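Spermidine/putrescine ABC transporter, periplasmic binding protein (Treponema pallidum, PDB 2V84) probably binds polyamines such as spermidine and putrescine outside the cytoplasmic membrane and passes them to an ABC transporter. Local coordinates at residues 61-66 / 77-82; 65-70 / 261-266; 172-177 / 181-186; 194-199 / 338-343. All coordinates share one frame; numbering follows the deposited sequence. Where two conformers were deposited one is given.

Contact 1: residues 61-66 / 77-82; sequences EDMFAK and VVPSGD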
loop_
_atom_site.group_PDB
_atom_site.type_symbol
_atom_site.label_atom_id
_atom_site.label_comp_id
_atom_site.label_asym_id
_atom_site.label_seq_id
_atom_site.Cartn_x
_atom_site.Cartn_y
_atom_site.Cartn_z
ATOM N N GLU A 61 7.137 -9.918 1.359
ATOM C CA GLU A 61 7.974 -11.109 1.172
ATOM C C GLU A 61 8.511 -11.544 2.523
ATOM O O GLU A 61 8.425 -12.714 2.893
ATOM C CB GLU A 61 9.143 -10.843 0.215
ATOM C CG GLU A 61 8.790 -10.935 -1.260
ATOM C CD GLU A 61 8.174 -12.264 -1.648
ATOM O OE1 GLU A 61 8.466 -13.290 -0.993
ATOM O OE2 GLU A 61 7.389 -12.278 -2.618
ATOM N N ASP A 62 9.049 -10.574 3.259
ATOM C CA ASP A 62 9.634 -10.829 4.591
ATOM C C ASP A 62 8.601 -11.354 5.612
ATOM O O ASP A 62 8.855 -12.317 6.339
ATOM C CB ASP A 62 10.244 -9.530 5.129
ATOM C CG ASP A 62 11.587 -9.206 4.513
ATOM O OD1 ASP A 62 12.224 -10.108 3.916
ATOM O OD2 ASP A 62 12.015 -8.033 4.631
ATOM N N MET A 63 7.447 -10.688 5.668
ATOM C CA MET A 63 6.308 -11.127 6.463
ATOM C C MET A 63 5.976 -12.548 6.104
ATOM O O MET A 63 5.824 -13.395 6.992
ATOM C CB MET A 63 5.089 -10.249 6.170
ATOM C CG MET A 63 3.785 -10.757 6.786
ATOM S SD MET A 63 2.879 -12.028 5.851
ATOM C CE MET A 63 2.398 -11.054 4.420
ATOM N N PHE A 64 5.851 -12.803 4.799
ATOM C CA PHE A 64 5.409 -14.108 4.310
ATOM C C PHE A 64 6.352 -15.177 4.819
ATOM O O PHE A 64 5.906 -16.238 5.252
ATOM C CB PHE A 64 5.332 -14.131 2.777
ATOM C CG PHE A 64 4.916 -15.451 2.213
ATOM C CD1 PHE A 64 3.568 -15.738 2.001
ATOM C CD2 PHE A 64 5.868 -16.433 1.923
ATOM C CE1 PHE A 64 3.171 -16.972 1.492
ATOM C CE2 PHE A 64 5.483 -17.669 1.417
ATOM C CZ PHE A 64 4.131 -17.946 1.206
ATOM N N ALA A 65 7.654 -14.872 4.771
ATOM C CA ALA A 65 8.717 -15.793 5.193
ATOM C C ALA A 65 8.585 -16.258 6.627
ATOM O O ALA A 65 8.872 -17.416 6.939
ATOM C CB ALA A 65 10.061 -15.148 5.003
ATOM N N LYS A 66 8.175 -15.359 7.513
ATOM C CA LYS A 66 7.979 -15.728 8.915
ATOM C C LYS A 66 6.746 -16.597 9.100
ATOM O O LYS A 66 6.693 -17.432 10.014
ATOM C CB LYS A 66 7.894 -14.479 9.781
ATOM C CG LYS A 66 8.558 -14.624 11.132
ATOM C CD LYS A 66 9.384 -13.391 11.401
ATOM C CE LYS A 66 9.660 -13.201 12.869
ATOM N NZ LYS A 66 10.102 -11.796 13.114
ATOM N N VAL A 77 -1.473 -10.226 11.336
ATOM C CA VAL A 77 -0.496 -9.830 10.315
ATOM C C VAL A 77 -1.260 -8.943 9.337
ATOM O O VAL A 77 -2.477 -8.950 9.351
ATOM C CB VAL A 77 0.112 -11.077 9.608
ATOM C CG1 VAL A 77 -0.975 -11.818 8.783
ATOM C CG2 VAL A 77 1.271 -10.691 8.746
ATOM N N VAL A 78 -0.563 -8.144 8.529
ATOM C CA VAL A 78 -1.253 -7.180 7.662
ATOM C C VAL A 78 -0.753 -7.272 6.190
ATOM O O VAL A 78 0.050 -6.439 5.746
ATOM C CB VAL A 78 -1.130 -5.736 8.248
ATOM C CG1 VAL A 78 -1.833 -4.689 7.359
ATOM C CG2 VAL A 78 -1.672 -5.668 9.695
ATOM N N PRO A 79 -1.215 -8.297 5.435
ATOM C CA PRO A 79 -0.815 -8.475 4.041
ATOM C C PRO A 79 -1.616 -7.642 3.063
ATOM O O PRO A 79 -2.700 -7.151 3.411
ATOM C CB PRO A 79 -1.054 -9.988 3.802
ATOM C CG PRO A 79 -1.412 -10.538 5.112
ATOM C CD PRO A 79 -2.038 -9.429 5.867
ATOM N N SER A 80 -1.070 -7.464 1.854
ATOM C CA SER A 80 -1.738 -6.734 0.775
ATOM C C SER A 80 -2.630 -7.724 0.050
ATOM O O SER A 80 -2.541 -8.919 0.299
ATOM C CB SER A 80 -0.706 -6.160 -0.194
ATOM O OG SER A 80 0.214 -7.166 -0.599
ATOM N N GLY A 81 -3.507 -7.247 -0.834
ATOM C CA GLY A 81 -4.553 -8.128 -1.406
ATOM C C GLY A 81 -4.002 -9.309 -2.166
ATOM O O GLY A 81 -4.531 -10.425 -2.086
ATOM N N ASP A 82 -2.918 -9.085 -2.908
ATOM C CA ASP A 82 -2.278 -10.197 -3.606
ATOM C C ASP A 82 -1.740 -11.246 -2.631
ATOM O O ASP A 82 -1.882 -12.450 -2.867
ATOM C CB ASP A 82 -1.210 -9.723 -4.622
ATOM C CG ASP A 82 -0.224 -8.731 -4.037
ATOM O OD1 ASP A 82 -0.606 -7.944 -3.146
ATOM O OD2 ASP A 82 0.943 -8.721 -4.493
#

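Contact 2: residues 65-70 / 261-266; sequences AKLSIG and CIPKGA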
loop_
_atom_site.group_PDB
_atom_site.type_symbol
_atom_site.label_atom_id
_atom_site.label_comp_id
_atom_site.label_asym_id
_atom_site.label_seq_id
_atom_site.Cartn_x
_atom_site.Cartn_y
_atom_site.Cartn_z
ATOM N N ALA A 65 7.654 -14.872 4.771
ATOM C CA ALA A 65 8.717 -15.793 5.193
ATOM C C ALA A 65 8.585 -16.258 6.627
ATOM O O ALA A 65 8.872 -17.416 6.939
ATOM C CB ALA A 65 10.061 -15.148 5.003
ATOM N N LYS A 66 8.175 -15.359 7.513
ATOM C CA LYS A 66 7.979 -15.728 8.915
ATOM C C LYS A 66 6.746 -16.597 9.100
ATOM O O LYS A 66 6.693 -17.432 10.014
ATOM C CB LYS A 66 7.894 -14.479 9.781
ATOM C CG LYS A 66 8.558 -14.624 11.132
ATOM C CD LYS A 66 9.384 -13.391 11.401
ATOM C CE LYS A 66 9.660 -13.201 12.869
ATOM N NZ LYS A 66 10.102 -11.796 13.114
ATOM N N LEU A 67 5.767 -16.409 8.217
ATOM C CA LEU A 67 4.490 -17.116 8.291
ATOM C C LEU A 67 4.429 -18.337 7.370
ATOM O O LEU A 67 3.413 -19.039 7.317
ATOM C CB LEU A 67 3.334 -16.149 8.006
ATOM C CG LEU A 67 2.870 -15.294 9.188
ATOM C CD1 LEU A 67 3.914 -14.296 9.664
ATOM C CD2 LEU A 67 1.590 -14.576 8.817
ATOM N N SER A 68 5.531 -18.593 6.666
ATOM C CA SER A 68 5.664 -19.769 5.798
ATOM C C SER A 68 5.372 -21.055 6.558
ATOM O O SER A 68 5.551 -21.125 7.780
ATOM C CB SER A 68 7.087 -19.859 5.223
ATOM O OG SER A 68 7.407 -18.693 4.501
ATOM N N ILE A 69 4.928 -22.068 5.822
ATOM C CA ILE A 69 4.708 -23.403 6.377
ATOM C C ILE A 69 5.673 -23.648 7.562
ATOM O O ILE A 69 6.885 -23.833 7.375
ATOM C CB ILE A 69 4.824 -24.513 5.258
ATOM C CG1 ILE A 69 3.779 -24.286 4.141
ATOM C CG2 ILE A 69 4.690 -25.931 5.844
ATOM C CD1 ILE A 69 4.003 -23.028 3.245
ATOM N N GLY A 70 5.124 -23.644 8.777
ATOM C CA GLY A 70 3.682 -23.625 8.974
ATOM C C GLY A 70 3.102 -22.553 9.887
ATOM O O GLY A 70 1.979 -22.088 9.662
ATOM N N CYS A 261 -5.150 -10.103 9.007
ATOM C CA CYS A 261 -5.363 -11.534 8.877
ATOM C C CYS A 261 -4.902 -12.202 10.151
ATOM O O CYS A 261 -4.025 -11.669 10.858
ATOM C CB CYS A 261 -4.574 -12.095 7.682
ATOM S SG CYS A 261 -5.085 -11.410 6.117
ATOM N N ILE A 262 -5.478 -13.371 10.443
ATOM C CA ILE A 262 -5.057 -14.108 11.624
ATOM C C ILE A 262 -4.182 -15.281 11.165
ATOM O O ILE A 262 -4.681 -16.189 10.488
ATOM C CB ILE A 262 -6.285 -14.596 12.450
ATOM C CG1 ILE A 262 -7.027 -13.404 13.092
ATOM C CG2 ILE A 262 -5.838 -15.633 13.505
ATOM C CD1 ILE A 262 -8.373 -13.807 13.725
ATOM N N PRO A 263 -2.866 -15.264 11.511
ATOM C CA PRO A 263 -1.992 -16.349 11.037
ATOM C C PRO A 263 -2.392 -17.717 11.577
ATOM O O PRO A 263 -2.835 -17.811 12.717
ATOM C CB PRO A 263 -0.614 -15.966 11.603
ATOM C CG PRO A 263 -0.680 -14.478 11.796
ATOM C CD PRO A 263 -2.108 -14.281 12.305
ATOM N N LYS A 264 -2.204 -18.763 10.775
ATOM C CA LYS A 264 -2.380 -20.134 11.258
ATOM C C LYS A 264 -1.589 -20.324 12.548
ATOM O O LYS A 264 -0.431 -19.899 12.641
ATOM C CB LYS A 264 -1.950 -21.167 10.212
ATOM C CG LYS A 264 -2.038 -22.604 10.716
ATOM C CD LYS A 264 -1.446 -23.608 9.747
ATOM C CE LYS A 264 -1.293 -24.949 10.425
ATOM N NZ LYS A 264 -1.692 -26.054 9.518
ATOM N N GLY A 265 -2.226 -20.941 13.540
ATOM C CA GLY A 265 -1.597 -21.203 14.829
ATOM C C GLY A 265 -1.627 -20.064 15.837
ATOM O O GLY A 265 -0.960 -20.141 16.872
ATOM N N ALA A 266 -2.391 -19.007 15.548
ATOM C CA ALA A 266 -2.527 -17.865 16.462
ATOM C C ALA A 266 -2.956 -18.311 17.855
ATOM O O ALA A 266 -3.967 -19.021 17.994
ATOM C CB ALA A 266 -3.535 -16.851 15.903
#

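Contact 3: residues 172-177 / 181-186; sequences AALASL and VNTKNE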
loop_
_atom_site.group_PDB
_atom_site.type_symbol
_atom_site.label_atom_id
_atom_site.label_comp_id
_atom_site.label_asym_id
_atom_site.label_seq_id
_atom_site.Cartn_x
_atom_site.Cartn_y
_atom_site.Cartn_z
ATOM N N ALA A 172 2.273 0.385 -13.235
ATOM C CA ALA A 172 2.213 1.719 -13.851
ATOM C C ALA A 172 2.423 1.671 -15.357
ATOM O O ALA A 172 1.750 2.383 -16.100
ATOM C CB ALA A 172 3.217 2.618 -13.214
ATOM N N ALA A 173 3.359 0.838 -15.803
ATOM C CA ALA A 173 3.637 0.655 -17.230
ATOM C C ALA A 173 2.465 -0.002 -17.941
ATOM O O ALA A 173 2.040 0.456 -19.005
ATOM C CB ALA A 173 4.898 -0.150 -17.428
ATOM N N LEU A 174 1.940 -1.061 -17.336
ATOM C CA LEU A 174 0.733 -1.745 -17.841
ATOM C C LEU A 174 -0.459 -0.796 -17.943
ATOM O O LEU A 174 -1.103 -0.728 -18.991
ATOM C CB LEU A 174 0.387 -2.928 -16.947
ATOM C CG LEU A 174 1.294 -4.151 -17.122
ATOM C CD1 LEU A 174 1.189 -5.108 -15.936
ATOM C CD2 LEU A 174 0.974 -4.856 -18.431
ATOM N N ALA A 175 -0.732 -0.061 -16.855
ATOM C CA ALA A 175 -1.777 0.952 -16.815
ATOM C C ALA A 175 -1.633 1.952 -17.973
ATOM O O ALA A 175 -2.565 2.133 -18.753
ATOM C CB ALA A 175 -1.783 1.661 -15.470
ATOM N N SER A 176 -0.458 2.569 -18.091
ATOM C CA SER A 176 -0.166 3.505 -19.187
ATOM C C SER A 176 -0.473 2.941 -20.566
ATOM O O SER A 176 -1.007 3.654 -21.411
ATOM C CB SER A 176 1.296 3.942 -19.163
ATOM O OG SER A 176 1.587 4.599 -17.955
ATOM N N LEU A 177 -0.135 1.671 -20.784
ATOM C CA LEU A 177 -0.403 0.977 -22.059
ATOM C C LEU A 177 -1.831 0.434 -22.207
ATOM O O LEU A 177 -2.120 -0.310 -23.161
ATOM C CB LEU A 177 0.596 -0.167 -22.257
ATOM C CG LEU A 177 2.063 0.263 -22.387
ATOM C CD1 LEU A 177 3.002 -0.890 -22.074
ATOM C CD2 LEU A 177 2.327 0.842 -23.771
ATOM N N VAL A 181 -3.295 -3.957 -14.760
ATOM C CA VAL A 181 -2.107 -4.023 -13.902
ATOM C C VAL A 181 -1.862 -5.437 -13.370
ATOM O O VAL A 181 -0.800 -5.731 -12.816
ATOM C CB VAL A 181 -2.081 -2.938 -12.735
ATOM C CG1 VAL A 181 -2.525 -1.570 -13.238
ATOM C CG2 VAL A 181 -2.899 -3.350 -11.561
ATOM N N ASN A 182 -2.837 -6.328 -13.580
ATOM C CA ASN A 182 -2.714 -7.724 -13.176
ATOM C C ASN A 182 -2.714 -8.684 -14.356
ATOM O O ASN A 182 -2.949 -9.883 -14.171
ATOM C CB ASN A 182 -3.859 -8.134 -12.225
ATOM C CG ASN A 182 -3.962 -7.235 -11.023
ATOM O OD1 ASN A 182 -2.994 -7.078 -10.283
ATOM N ND2 ASN A 182 -5.125 -6.616 -10.832
ATOM N N THR A 183 -2.454 -8.159 -15.552
ATOM C CA THR A 183 -2.527 -8.956 -16.773
ATOM C C THR A 183 -1.672 -10.223 -16.700
ATOM O O THR A 183 -0.665 -10.288 -15.985
ATOM C CB THR A 183 -2.187 -8.129 -18.040
ATOM O OG1 THR A 183 -2.720 -8.802 -19.191
ATOM C CG2 THR A 183 -0.674 -7.935 -18.206
ATOM N N LYS A 184 -2.116 -11.240 -17.427
ATOM C CA LYS A 184 -1.428 -12.501 -17.493
ATOM C C LYS A 184 -0.911 -12.690 -18.911
ATOM O O LYS A 184 -0.193 -13.661 -19.194
ATOM C CB LYS A 184 -2.393 -13.623 -17.127
ATOM C CG LYS A 184 -2.712 -13.671 -15.628
ATOM C CD LYS A 184 -4.207 -13.796 -15.385
ATOM C CE LYS A 184 -4.507 -13.852 -13.898
ATOM N NZ LYS A 184 -5.971 -13.992 -13.636
ATOM N N ASN A 185 -1.304 -11.763 -19.790
ATOM C CA ASN A 185 -0.896 -11.753 -21.194
ATOM C C ASN A 185 0.586 -11.448 -21.345
ATOM O O ASN A 185 1.063 -10.382 -20.935
ATOM C CB ASN A 185 -1.743 -10.752 -21.990
ATOM C CG ASN A 185 -1.395 -10.725 -23.470
ATOM O OD1 ASN A 185 -0.264 -10.432 -23.857
ATOM N ND2 ASN A 185 -2.383 -11.019 -24.308
ATOM N N GLU A 186 1.300 -12.392 -21.948
ATOM C CA GLU A 186 2.757 -12.340 -22.047
ATOM C C GLU A 186 3.288 -11.228 -22.953
ATOM O O GLU A 186 4.333 -10.628 -22.658
ATOM C CB GLU A 186 3.301 -13.711 -22.474
ATOM C CG GLU A 186 3.327 -14.740 -21.341
ATOM C CD GLU A 186 3.286 -16.186 -21.836
ATOM O OE1 GLU A 186 3.766 -16.454 -22.962
ATOM O OE2 GLU A 186 2.779 -17.062 -21.092
#

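Contact 4: residues 194-199 / 338-343; sequences ILVTDH and NAVRFR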
loop_
_atom_site.group_PDB
_atom_site.type_symbol
_atom_site.label_atom_id
_atom_site.label_comp_id
_atom_site.label_asym_id
_atom_site.label_seq_id
_atom_site.Cartn_x
_atom_site.Cartn_y
_atom_site.Cartn_z
ATOM N N ILE A 194 9.561 -3.196 -21.897
ATOM C CA ILE A 194 10.259 -2.331 -22.848
ATOM C C ILE A 194 9.996 -0.861 -22.515
ATOM O O ILE A 194 10.910 -0.035 -22.586
ATOM C CB ILE A 194 9.861 -2.623 -24.312
ATOM C CG1 ILE A 194 10.415 -3.991 -24.743
ATOM C CG2 ILE A 194 10.386 -1.516 -25.237
ATOM C CD1 ILE A 194 9.793 -4.581 -26.029
ATOM N N LEU A 195 8.752 -0.542 -22.159
ATOM C CA LEU A 195 8.424 0.824 -21.723
ATOM C C LEU A 195 9.297 1.283 -20.544
ATOM O O LEU A 195 9.902 2.358 -20.590
ATOM C CB LEU A 195 6.932 0.940 -21.383
ATOM C CG LEU A 195 6.356 2.344 -21.172
ATOM C CD1 LEU A 195 6.506 3.210 -22.446
ATOM C CD2 LEU A 195 4.923 2.286 -20.733
ATOM N N VAL A 196 9.363 0.473 -19.482
ATOM C CA VAL A 196 10.186 0.823 -18.307
ATOM C C VAL A 196 11.667 0.892 -18.680
ATOM O O VAL A 196 12.340 1.863 -18.358
ATOM C CB VAL A 196 10.011 -0.171 -17.115
ATOM C CG1 VAL A 196 10.805 0.300 -15.918
ATOM C CG2 VAL A 196 8.546 -0.342 -16.738
ATOM N N THR A 197 12.170 -0.150 -19.347
ATOM C CA THR A 197 13.595 -0.223 -19.683
ATOM C C THR A 197 14.040 0.862 -20.649
ATOM O O THR A 197 15.027 1.548 -20.399
ATOM C CB THR A 197 13.959 -1.600 -20.252
ATOM O OG1 THR A 197 13.575 -2.580 -19.298
ATOM C CG2 THR A 197 15.441 -1.720 -20.510
ATOM N N ASP A 198 13.302 1.009 -21.743
ATOM C CA ASP A 198 13.709 1.908 -22.808
ATOM C C ASP A 198 13.260 3.341 -22.665
ATOM O O ASP A 198 13.897 4.230 -23.233
ATOM C CB ASP A 198 13.270 1.367 -24.177
ATOM C CG ASP A 198 14.111 0.196 -24.641
ATOM O OD1 ASP A 198 15.220 -0.008 -24.082
ATOM O OD2 ASP A 198 13.656 -0.511 -25.572
ATOM N N HIS A 199 12.189 3.592 -21.920
ATOM C CA HIS A 199 11.611 4.951 -21.861
ATOM C C HIS A 199 11.698 5.656 -20.512
ATOM O O HIS A 199 11.892 6.878 -20.461
ATOM C CB HIS A 199 10.183 4.958 -22.411
ATOM C CG HIS A 199 10.104 4.557 -23.856
ATOM N ND1 HIS A 199 10.692 5.295 -24.862
ATOM C CD2 HIS A 199 9.563 3.472 -24.459
ATOM C CE1 HIS A 199 10.498 4.696 -26.020
ATOM N NE2 HIS A 199 9.808 3.590 -25.804
ATOM N N ASN A 338 13.616 -8.605 -13.030
ATOM C CA ASN A 338 15.022 -8.815 -12.686
ATOM C C ASN A 338 15.980 -8.218 -13.735
ATOM O O ASN A 338 17.099 -7.813 -13.409
ATOM C CB ASN A 338 15.309 -10.303 -12.410
ATOM C CG ASN A 338 14.854 -10.753 -11.012
ATOM O OD1 ASN A 338 14.492 -9.945 -10.160
ATOM N ND2 ASN A 338 14.888 -12.054 -10.780
ATOM N N ALA A 339 15.514 -8.139 -14.982
ATOM C CA ALA A 339 16.246 -7.526 -16.072
ATOM C C ALA A 339 16.187 -5.994 -15.960
ATOM O O ALA A 339 17.201 -5.315 -16.079
ATOM C CB ALA A 339 15.680 -7.981 -17.400
ATOM N N VAL A 340 14.989 -5.457 -15.742
ATOM C CA VAL A 340 14.813 -4.021 -15.492
ATOM C C VAL A 340 15.664 -3.569 -14.299
ATOM O O VAL A 340 16.316 -2.514 -14.337
ATOM C CB VAL A 340 13.331 -3.694 -15.140
ATOM C CG1 VAL A 340 13.192 -2.256 -14.602
ATOM C CG2 VAL A 340 12.424 -3.920 -16.330
ATOM N N ARG A 341 15.643 -4.375 -13.245
ATOM C CA ARG A 341 16.136 -3.958 -11.941
ATOM C C ARG A 341 17.640 -4.172 -11.746
ATOM O O ARG A 341 18.288 -3.376 -11.056
ATOM C CB ARG A 341 15.293 -4.622 -10.841
ATOM C CG ARG A 341 15.673 -4.333 -9.393
ATOM C CD ARG A 341 15.757 -2.837 -9.054
ATOM N NE ARG A 341 16.054 -2.671 -7.630
ATOM C CZ ARG A 341 17.273 -2.728 -7.099
ATOM N NH1 ARG A 341 18.338 -2.938 -7.865
ATOM N NH2 ARG A 341 17.432 -2.575 -5.790
ATOM N N PHE A 342 18.192 -5.224 -12.353
ATOM C CA PHE A 342 19.604 -5.570 -12.145
ATOM C C PHE A 342 20.495 -5.484 -13.385
ATOM O O PHE A 342 21.660 -5.893 -13.338
ATOM C CB PHE A 342 19.734 -6.967 -11.531
ATOM C CG PHE A 342 19.085 -7.105 -10.189
ATOM C CD1 PHE A 342 19.566 -6.393 -9.091
ATOM C CD2 PHE A 342 18.018 -7.966 -10.016
ATOM C CE1 PHE A 342 18.979 -6.516 -7.853
ATOM C CE2 PHE A 342 17.417 -8.102 -8.774
ATOM C CZ PHE A 342 17.902 -7.372 -7.685
ATOM N N ARG A 343 19.950 -4.985 -14.494
ATOM C CA ARG A 343 20.756 -4.734 -15.689
ATOM C C ARG A 343 20.901 -3.237 -15.894
ATOM O O ARG A 343 21.598 -2.794 -16.811
ATOM C CB ARG A 343 20.142 -5.370 -16.938
ATOM C CG ARG A 343 20.242 -6.870 -17.001
ATOM C CD ARG A 343 19.449 -7.416 -18.176
ATOM N NE ARG A 343 19.091 -8.822 -17.982
ATOM C CZ ARG A 343 18.485 -9.583 -18.892
ATOM N NH1 ARG A 343 18.159 -9.083 -20.083
ATOM N NH2 ARG A 343 18.197 -10.845 -18.604
ATOM O OXT ARG A 343 20.327 -2.438 -15.149
#

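Contact 1: residues 61-66 / 77-82
The pyrrolidine ring of Pro79 takes the methyl end of Met63 over one face: CE stands above the ring near its CB-CG rim, with Met63 CE 3.7 Å from Pro79 CB. The sulfur of Cys261 lies on the opposite side of the ring plane, beyond the rim at CD. The Met63 side chain leaves helix 60-67 with CG anti to the backbone N (chi1 171°) and then bends at both later torsions, which curls its end around to the proline. On the way its sulfur passes one branch of Val77, Met63 SD lying 3.6 Å from Val77 CG2, and the two side chains cross at about a right angle. The still shorter approach of Met63 CG to this methyl is doubtful and carries no weight. Tyr57 and Met87 also touch Met63, so the thioether sits in a buried, apolar setting without any hydrogen bond between the two segments. Further along, Ser80 precedes helix 81-89 at the N-cap position. Its OG donates to Asp82 OD1 at 2.8 Å, meeting the carboxylate on its syn side but 33° out of plane, and gives no capping bond. Helix 60-67 links strand 51-57 to the parallel strand 76-77, passing over strand 26-32. The arrangement is a classic beta-alpha-beta crossover, in the 2-1-3 strand order characteristic of type II periplasmic binding proteins.

Contact 2: residues 65-70 / 261-266
Just before Pro263 meets Leu67, the chain runs through Cys261, whose backbone is hydrogen-bonded to that of Val77, and Ile262, whose side chain turns from helix 60-67 to pack on Arg269, Ala272 and His273 of helix 269-279. Pro263 then offers one face of its ring, toward the CB-CG rim, to a single methyl, with Leu67 CD2 3.7 Å from Pro263 CG. The leucine was deposited in two conformers; in the one described, CG set beside the backbone N (chi1 -82°) swings CD2 to the proline and against Val77. Lys264 follows with its aliphatic chain extended past the carbonyl of Gly70, a residue entered through a cis peptide: Lys264 CD comes to 3.7 Å from Gly70 O, a van der Waals contact at the edge of the interface. Gly265, with its positive phi of 84°, occupies the third position of a type II beta turn that Ala266 N closes on Pro263 O at 3.1 Å, while Gly265 N is hydrogen-bonded to Glu94 OE2. The short, weakly bonded strand 262-263 pairs antiparallel with 93-94. The chain, coming back from the second lobe, thus lies beside edge strand 76-77 of the first lobe's parallel sheet, as in type II periplasmic binding proteins.

Contact 3: residues 172-177 / 181-186
Leu174 and Thr183 form the tight end of this contact: Leu174 CD2 and Thr183 CG2 are 3.5 Å apart, closer than usual for two methyls. The threonine methyl is turned there by a torsion that sets OG1 anti to the backbone N (chi1 -160°), CG2 lying between N and the carbonyl carbon. The other leucine branch reaches the chain itself, with Leu174 CD1 3.8 Å from Val181 O. That carbonyl is not left to the methyl alone, for it accepts a hydrogen bond from Arg167 NH2, one of the residues predicted to bind spermidine. Looser packing follows where Ala175 CB faces Val181 CG1 at 4.0 Å. The whole is a helix-loop-helix connection: helix 166-176 ends, the chain folds back along its last turn, and helix 186-200 starts with Asn185 as N-cap, its OD1 accepting from Glu188 N. The hydroxyl of Thr183 points to Glu188 OE2 as its main partner and receives a weak bond from Asn185 N; next to it the loop is exposed at Lys184. On the more open side, Ser176 folds back onto its own helix. Its OG donates to Ala172 O at 2.9 Å with a C=O...O angle of 149°, while Ser176 N reaches the same oxygen at 3.0 Å from the opposite face of the carbonyl plane.

Contact 4: residues 194-199 / 338-343
Apolar packing pairs Val196 with Val340, methyl against methyl, with Val196 CG1 3.7 Å from Val340 CG1. In both valines this branch stands anti to the backbone N (chi1 -176° and 169°), and the two side chains meet at about a right angle. Phe207 touches both valines, and Val169 and Ala173 of helix 166-176 close further on Val196. A mixed contact lies beside this pair: Thr197 OG1 comes to 3.5 Å from Val340 CG2. The hydroxyl has its polar partner in its own helix, being bonded to Ala193 O, so toward Val340 it acts as a packing atom. Small, branched side chains probably let the helices come close, with Thr197 CA 5.8 Å from Val340 CA. This is close helix-helix packing of the C-terminal helix 330-342 on helix 186-200, within the second lobe of the binding-protein fold; the latter helix widens into a pi-type turn at 195-199. Polar interactions gather at the end of the chain. Lys201 NZ forms a salt bridge with the terminal carboxylate at Arg343 OXT and a hydrogen bond with Val340 O, bridging the last helical turn and the chain end. The guanidinium of Arg343 lies flat over its own helix, with Ala339 CB 3.5 Å above the middle of one face. Arg341 extends in another direction, its NH2 making a salt bridge with Asp164 OD2.

Overall arrangement
The contacts fall into two pairs, one in each lobe of the binding-protein fold. Contacts 1 and 2 share helix 60-67, touch chiefly through Val77, and have centres 9 Å apart. Contacts 3 and 4, centres 15 Å apart, touch where Leu195 packs against Ser176 and Leu177, joining the successive helices 166-176 and 186-200. Between the pairs the centres are 23 to 34 Å apart, although contacts 1 and 3 approach to about 6 Å at their nearest atoms. Along the chain, segment 261-266 returns to the first lobe after 194-199, and 338-343 goes back to the second. Such repeated crossing suits a two-lobed receptor, probably closing around polyamine; the predicted spermidine residues Asp165 to Glu168 lie at the start of helix 166-176.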